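Local coordinates for protein 3-dehydroshikimate dehydratase (Pseudomonas putida, PDB 5HMQ) that converts 3-dehydroshikimate to protocatechuate with the help of a divalent metal ion, through a TIM-barrel domain fused to a 4-hydroxyphenylpyruvate dioxygenase-like domain that lacks that activity, at residues G438-I443 with F532-R537; A137-R142 with S168-S173. One frame throughout, in Å; residues are numbered along the deposited sequence.

Interaction 1 of 2, residues G438-I443 with F532-R537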
loop_
_atom_site.group_PDB
_atom_site.type_symbol
_atom_site.label_atom_id
_atom_site.label_comp_id
_atom_site.label_asym_id
_atom_site.label_seq_id
_atom_site.Cartn_x
_atom_site.Cartn_y
_atom_site.Cartn_z
ATOM N N GLY C 438 17.139 4.518 -38.831
ATOM C CA GLY C 438 18.059 5.035 -37.843
ATOM C C GLY C 438 19.118 4.040 -37.394
ATOM O O GLY C 438 19.217 2.917 -37.896
ATOM N N GLY C 439 19.913 4.490 -36.423
ATOM C CA GLY C 439 21.007 3.701 -35.898
ATOM C C GLY C 439 20.908 3.371 -34.420
ATOM O O GLY C 439 21.928 3.348 -33.725
ATOM N N LEU C 440 19.695 3.127 -33.922
ATOM C CA LEU C 440 19.536 2.553 -32.594
ATOM C C LEU C 440 19.758 1.056 -32.696
ATOM O O LEU C 440 19.274 0.409 -33.628
ATOM C CB LEU C 440 18.151 2.838 -32.027
ATOM C CG LEU C 440 17.681 4.283 -32.135
ATOM C CD1 LEU C 440 16.287 4.450 -31.556
ATOM C CD2 LEU C 440 18.664 5.198 -31.430
ATOM N N ARG C 441 20.521 0.504 -31.768
ATOM C CA ARG C 441 20.951 -0.866 -31.956
ATOM C C ARG C 441 20.395 -1.836 -30.930
ATOM O O ARG C 441 20.013 -2.949 -31.297
ATOM C CB ARG C 441 22.471 -0.922 -32.014
ATOM C CG ARG C 441 22.959 -0.040 -33.177
ATOM C CD ARG C 441 24.247 -0.540 -33.730
ATOM N NE ARG C 441 25.032 -1.198 -32.726
ATOM C CZ ARG C 441 26.359 -1.361 -32.860
ATOM N NH1 ARG C 441 27.007 -0.955 -33.970
ATOM N NH2 ARG C 441 27.063 -1.977 -31.890
ATOM N N ARG C 442 20.357 -1.473 -29.652
ATOM C CA ARG C 442 19.784 -2.395 -28.683
ATOM C C ARG C 442 19.149 -1.625 -27.537
ATOM O O ARG C 442 19.430 -0.445 -27.316
ATOM C CB ARG C 442 20.830 -3.368 -28.120
ATOM C CG ARG C 442 21.831 -2.739 -27.164
ATOM C CD ARG C 442 22.897 -3.751 -26.764
ATOM N NE ARG C 442 22.344 -4.860 -25.989
ATOM C CZ ARG C 442 22.162 -4.847 -24.673
ATOM N NH1 ARG C 442 22.486 -3.776 -23.962
ATOM N NH2 ARG C 442 21.650 -5.909 -24.065
ATOM N N ILE C 443 18.263 -2.316 -26.820
ATOM C CA ILE C 443 17.722 -1.790 -25.574
ATOM C C ILE C 443 18.809 -1.864 -24.511
ATOM O O ILE C 443 19.279 -2.952 -24.157
ATOM C CB ILE C 443 16.466 -2.562 -25.152
ATOM C CG1 ILE C 443 15.350 -2.344 -26.178
ATOM C CG2 ILE C 443 16.028 -2.150 -23.756
ATOM C CD1 ILE C 443 14.185 -3.297 -26.029
ATOM N N PHE C 532 24.977 12.585 -31.992
ATOM C CA PHE C 532 24.616 13.748 -32.797
ATOM C C PHE C 532 23.878 13.345 -34.065
ATOM O O PHE C 532 22.929 14.021 -34.478
ATOM C CB PHE C 532 25.861 14.559 -33.142
ATOM C CG PHE C 532 26.469 15.254 -31.967
ATOM C CD1 PHE C 532 25.921 16.434 -31.488
ATOM C CD2 PHE C 532 27.590 14.739 -31.342
ATOM C CE1 PHE C 532 26.476 17.081 -30.409
ATOM C CE2 PHE C 532 28.151 15.386 -30.261
ATOM C CZ PHE C 532 27.593 16.559 -29.798
ATOM N N ARG C 533 24.302 12.252 -34.703
ATOM C CA ARG C 533 23.618 11.804 -35.911
ATOM C C ARG C 533 22.198 11.347 -35.602
ATOM O O ARG C 533 21.278 11.571 -36.397
ATOM C CB ARG C 533 24.412 10.682 -36.580
ATOM C CG ARG C 533 23.973 10.399 -38.006
ATOM C CD ARG C 533 24.616 9.142 -38.561
ATOM N NE ARG C 533 24.229 8.920 -39.951
ATOM C CZ ARG C 533 24.517 7.823 -40.644
ATOM N NH1 ARG C 533 25.190 6.833 -40.075
ATOM N NH2 ARG C 533 24.123 7.712 -41.905
ATOM N N GLU C 534 21.995 10.713 -34.445
ATOM C CA GLU C 534 20.666 10.223 -34.103
ATOM C C GLU C 534 19.742 11.360 -33.687
ATOM O O GLU C 534 18.562 11.369 -34.056
ATOM C CB GLU C 534 20.760 9.173 -32.998
ATOM C CG GLU C 534 21.516 7.921 -33.411
ATOM C CD GLU C 534 21.014 7.324 -34.709
ATOM O OE1 GLU C 534 19.784 7.253 -34.904
ATOM O OE2 GLU C 534 21.860 6.922 -35.535
ATOM N N VAL C 535 20.254 12.314 -32.905
ATOM C CA VAL C 535 19.451 13.472 -32.517
ATOM C C VAL C 535 19.003 14.249 -33.748
ATOM O O VAL C 535 17.838 14.647 -33.859
ATOM C CB VAL C 535 20.232 14.366 -31.536
ATOM C CG1 VAL C 535 19.558 15.723 -31.400
ATOM C CG2 VAL C 535 20.340 13.693 -30.178
ATOM N N ALA C 536 19.918 14.469 -34.695
ATOM C CA ALA C 536 19.572 15.211 -35.904
ATOM C C ALA C 536 18.464 14.511 -36.681
ATOM O O ALA C 536 17.470 15.136 -37.068
ATOM C CB ALA C 536 20.815 15.393 -36.778
ATOM N N ARG C 537 18.617 13.206 -36.913
ATOM C CA ARG C 537 17.595 12.463 -37.642
ATOM C C ARG C 537 16.279 12.431 -36.870
ATOM O O ARG C 537 15.203 12.590 -37.457
ATOM C CB ARG C 537 18.096 11.049 -37.939
ATOM C CG ARG C 537 17.261 10.288 -38.954
ATOM C CD ARG C 537 17.170 8.827 -38.565
ATOM N NE ARG C 537 16.593 8.711 -37.234
ATOM C CZ ARG C 537 15.290 8.714 -36.983
ATOM N NH1 ARG C 537 14.418 8.817 -37.975
ATOM N NH2 ARG C 537 14.862 8.622 -35.734
#
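Glu-534, on helix 531-541, reaches across to the backbone of Gly-439, in the segment that runs into strand 440-450. Its CB leaves the helix toward the glycines, 4.8 Å from Leu-440 CD2, and the side chain also rests on Cys-528 of strand 520-528. CG passes the same methyl, with 4.4 Å between Glu-534 CG and Leu-440 CD2. The chain then bends at chi2 (-51°) rather than running on extended, which turns the carboxylate toward the peptide N-H of Gly-439. There, Gly-439 N donates to Glu-534 OE1 at 3.2 Å, almost straight at 166° but from above the carboxylate plane, 36° out of it. The other oxygen lies against the glycine carbon, with Glu-534 OE2 3.4 Å from Gly-439 CA. One turn further on, Arg-537 adds a looser touch: its CD is 4.0 Å from Gly-438 CA. Its guanidinium is engaged elsewhere, donating through NH2 to the carbonyl of Arg-319 at the end of helix 307-319. Leu-440, anchored by its N-H on Gln-338, packs on Phe-526 and on Ile-341 of the preceding vicinal-oxygen-chelate (VOC) module. The segment thus enters the second VOC sheet where the two modules meet, with its magnesium about 13 Å from the Leu-440 side chain. Chemically, a buried carboxylate holds one backbone N-H in a loop with two successive glycines. Arg-537 NE, 4.2 Å from Glu-534 OE1, would be expected to favour its negative charge, although the two form no close ion pair.

Interaction 2 of 2, residues A137-R142 with S168-S173; sequences ALAWGR and SFHTLS
His-170 presents one imidazole face to Leu-138 CA and its edge to the indole of Trp-140. Leu-138 CA sits over that face in a CH-pi contact, 4.0 Å from the ring centroid. Leu-138 and His-170 run side by side in the same direction, bringing Leu-138 CD2 to 3.4 Å from His-170 NE2. Against the indole the imidazole is turned steeply: its edge addresses the face of the six-membered ring in an offset edge-to-face pair, planes at 64°, with His-170 CE1 3.5 Å from Trp-140 CH2. With CG of Trp-140 between the backbone N and the carbonyl carbon (chi1 53°), the indole folds back under Leu-138, whose CB lies above its centre. Ala-137 O approaches the base of the imidazole, 3.5 Å from His-170 CG. Farther along, Ala-139 CB meets Ser-173 OG at 3.9 Å; that hydroxyl donates to Phe-169 O. The type I turn from Leu-138 to Gly-141 thus packs against short helix 168-172, chiefly through His-170, at the C-terminal end of TIM-barrel strands 132-136 and 162-167, which end at the magnesium ligands Glu-136 and Asp-167. Helix 204-211 covers Ala-139 and Trp-140, while helix 147-157 touches Ala-137 and Thr-171.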
loop_
_atom_site.group_PDB
_atom_site.type_symbol
_atom_site.label_atom_id
_atom_site.label_comp_id
_atom_site.label_asym_id
_atom_site.label_seq_id
_atom_site.Cartn_x
_atom_site.Cartn_y
_atom_site.Cartn_z
ATOM N N ALA C 137 20.112 -10.354 22.092
ATOM C CA ALA C 137 20.619 -9.010 22.339
ATOM C C ALA C 137 19.920 -8.024 21.411
ATOM O O ALA C 137 19.952 -8.184 20.186
ATOM C CB ALA C 137 22.130 -8.946 22.129
ATOM N N LEU C 138 19.275 -7.021 21.993
ATOM C CA LEU C 138 18.822 -5.879 21.217
ATOM C C LEU C 138 20.005 -4.962 20.943
ATOM O O LEU C 138 20.847 -4.742 21.817
ATOM C CB LEU C 138 17.721 -5.122 21.957
ATOM C CG LEU C 138 16.471 -5.934 22.300
ATOM C CD1 LEU C 138 15.489 -5.094 23.103
ATOM C CD2 LEU C 138 15.813 -6.478 21.043
ATOM N N ALA C 139 20.072 -4.432 19.719
ATOM C CA ALA C 139 21.175 -3.549 19.351
ATOM C C ALA C 139 21.253 -2.311 20.236
ATOM O O ALA C 139 22.308 -1.672 20.294
ATOM C CB ALA C 139 21.054 -3.134 17.885
ATOM N N TRP C 140 20.167 -1.961 20.927
ATOM C CA TRP C 140 20.142 -0.830 21.844
ATOM C C TRP C 140 20.047 -1.268 23.303
ATOM O O TRP C 140 19.583 -0.496 24.149
ATOM C CB TRP C 140 18.983 0.106 21.494
ATOM C CG TRP C 140 17.667 -0.597 21.405
ATOM C CD1 TRP C 140 16.758 -0.766 22.407
ATOM C CD2 TRP C 140 17.110 -1.230 20.246
ATOM N NE1 TRP C 140 15.669 -1.465 21.945
ATOM C CE2 TRP C 140 15.864 -1.766 20.622
ATOM C CE3 TRP C 140 17.548 -1.397 18.927
ATOM C CZ2 TRP C 140 15.042 -2.450 19.725
ATOM C CZ3 TRP C 140 16.736 -2.079 18.039
ATOM C CH2 TRP C 140 15.494 -2.597 18.442
ATOM N N GLY C 141 20.468 -2.493 23.610
ATOM C CA GLY C 141 20.459 -2.946 24.990
ATOM C C GLY C 141 21.351 -2.098 25.876
ATOM O O GLY C 141 22.400 -1.606 25.458
ATOM N N ARG C 142 20.917 -1.930 27.128
ATOM C CA ARG C 142 21.658 -1.088 28.064
ATOM C C ARG C 142 23.034 -1.661 28.384
ATOM O O ARG C 142 24.027 -0.925 28.412
ATOM C CB ARG C 142 20.847 -0.885 29.342
ATOM C CG ARG C 142 21.576 -0.044 30.359
ATOM C CD ARG C 142 21.563 1.427 30.011
ATOM N NE ARG C 142 22.120 2.217 31.103
ATOM C CZ ARG C 142 23.422 2.295 31.374
ATOM N NH1 ARG C 142 24.302 1.631 30.632
ATOM N NH2 ARG C 142 23.847 3.036 32.389
ATOM N N SER C 168 19.637 -11.253 12.667
ATOM C CA SER C 168 20.573 -10.695 11.695
ATOM C C SER C 168 20.586 -9.172 11.721
ATOM O O SER C 168 21.639 -8.563 11.504
ATOM C CB SER C 168 20.243 -11.198 10.289
ATOM O OG SER C 168 18.958 -10.771 9.878
ATOM N N PHE C 169 19.447 -8.533 11.994
ATOM C CA PHE C 169 19.441 -7.074 12.016
ATOM C C PHE C 169 20.230 -6.539 13.203
ATOM O O PHE C 169 21.048 -5.625 13.053
ATOM C CB PHE C 169 18.015 -6.522 12.044
ATOM C CG PHE C 169 17.968 -5.017 12.047
ATOM C CD1 PHE C 169 18.089 -4.303 13.230
ATOM C CD2 PHE C 169 17.843 -4.315 10.860
ATOM C CE1 PHE C 169 18.081 -2.925 13.228
ATOM C CE2 PHE C 169 17.823 -2.934 10.854
ATOM C CZ PHE C 169 17.938 -2.240 12.040
ATOM N N HIS C 170 19.987 -7.083 14.398
ATOM C CA HIS C 170 20.657 -6.570 15.591
ATOM C C HIS C 170 22.169 -6.704 15.485
ATOM O O HIS C 170 22.905 -5.879 16.038
ATOM C CB HIS C 170 20.144 -7.291 16.839
ATOM C CG HIS C 170 18.735 -6.942 17.204
ATOM N ND1 HIS C 170 18.323 -5.646 17.436
ATOM C CD2 HIS C 170 17.640 -7.720 17.382
ATOM C CE1 HIS C 170 17.038 -5.642 17.739
ATOM N NE2 HIS C 170 16.600 -6.887 17.713
ATOM N N THR C 171 22.651 -7.728 14.780
ATOM C CA THR C 171 24.087 -7.901 14.607
ATOM C C THR C 171 24.630 -7.007 13.496
ATOM O O THR C 171 25.625 -6.302 13.690
ATOM C CB THR C 171 24.406 -9.370 14.319
ATOM O OG1 THR C 171 24.071 -10.163 15.465
ATOM C CG2 THR C 171 25.886 -9.542 14.000
ATOM N N LEU C 172 23.995 -7.028 12.324
ATOM C CA LEU C 172 24.534 -6.314 11.172
ATOM C C LEU C 172 24.262 -4.812 11.207
ATOM O O LEU C 172 24.996 -4.055 10.561
ATOM C CB LEU C 172 23.983 -6.915 9.877
ATOM C CG LEU C 172 24.383 -8.369 9.608
ATOM C CD1 LEU C 172 23.900 -8.825 8.239
ATOM C CD2 LEU C 172 25.891 -8.539 9.728
ATOM N N SER C 173 23.241 -4.359 11.944
ATOM C CA SER C 173 23.001 -2.922 12.044
ATOM C C SER C 173 24.118 -2.219 12.803
ATOM O O SER C 173 24.386 -1.039 12.556
ATOM C CB SER C 173 21.659 -2.647 12.723
ATOM O OG SER C 173 21.659 -3.115 14.061
#

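How the interactions relate
The two contacts lie in different domains on opposite sides of the chain's centre, their nearest atoms about 33 Å apart, and share no element. Interaction 2 is a buried contact beside the catalytic metal site, joining a loop to a short helix that follow adjacent parallel barrel strands; aromatic and CH-pi packing dominate it. Interaction 1 is only partly buried, mixing enclosed side chains with half-exposed glycines, and ties the approach to a mixed-sheet strand to a helix by one carboxylate-to-backbone hydrogen bond. Each domain holds its own magnesium: the His-170 side chain of interaction 2 lies about 4 Å from one, whereas the Leu-440 side chain of interaction 1 lies about 13 Å from the other.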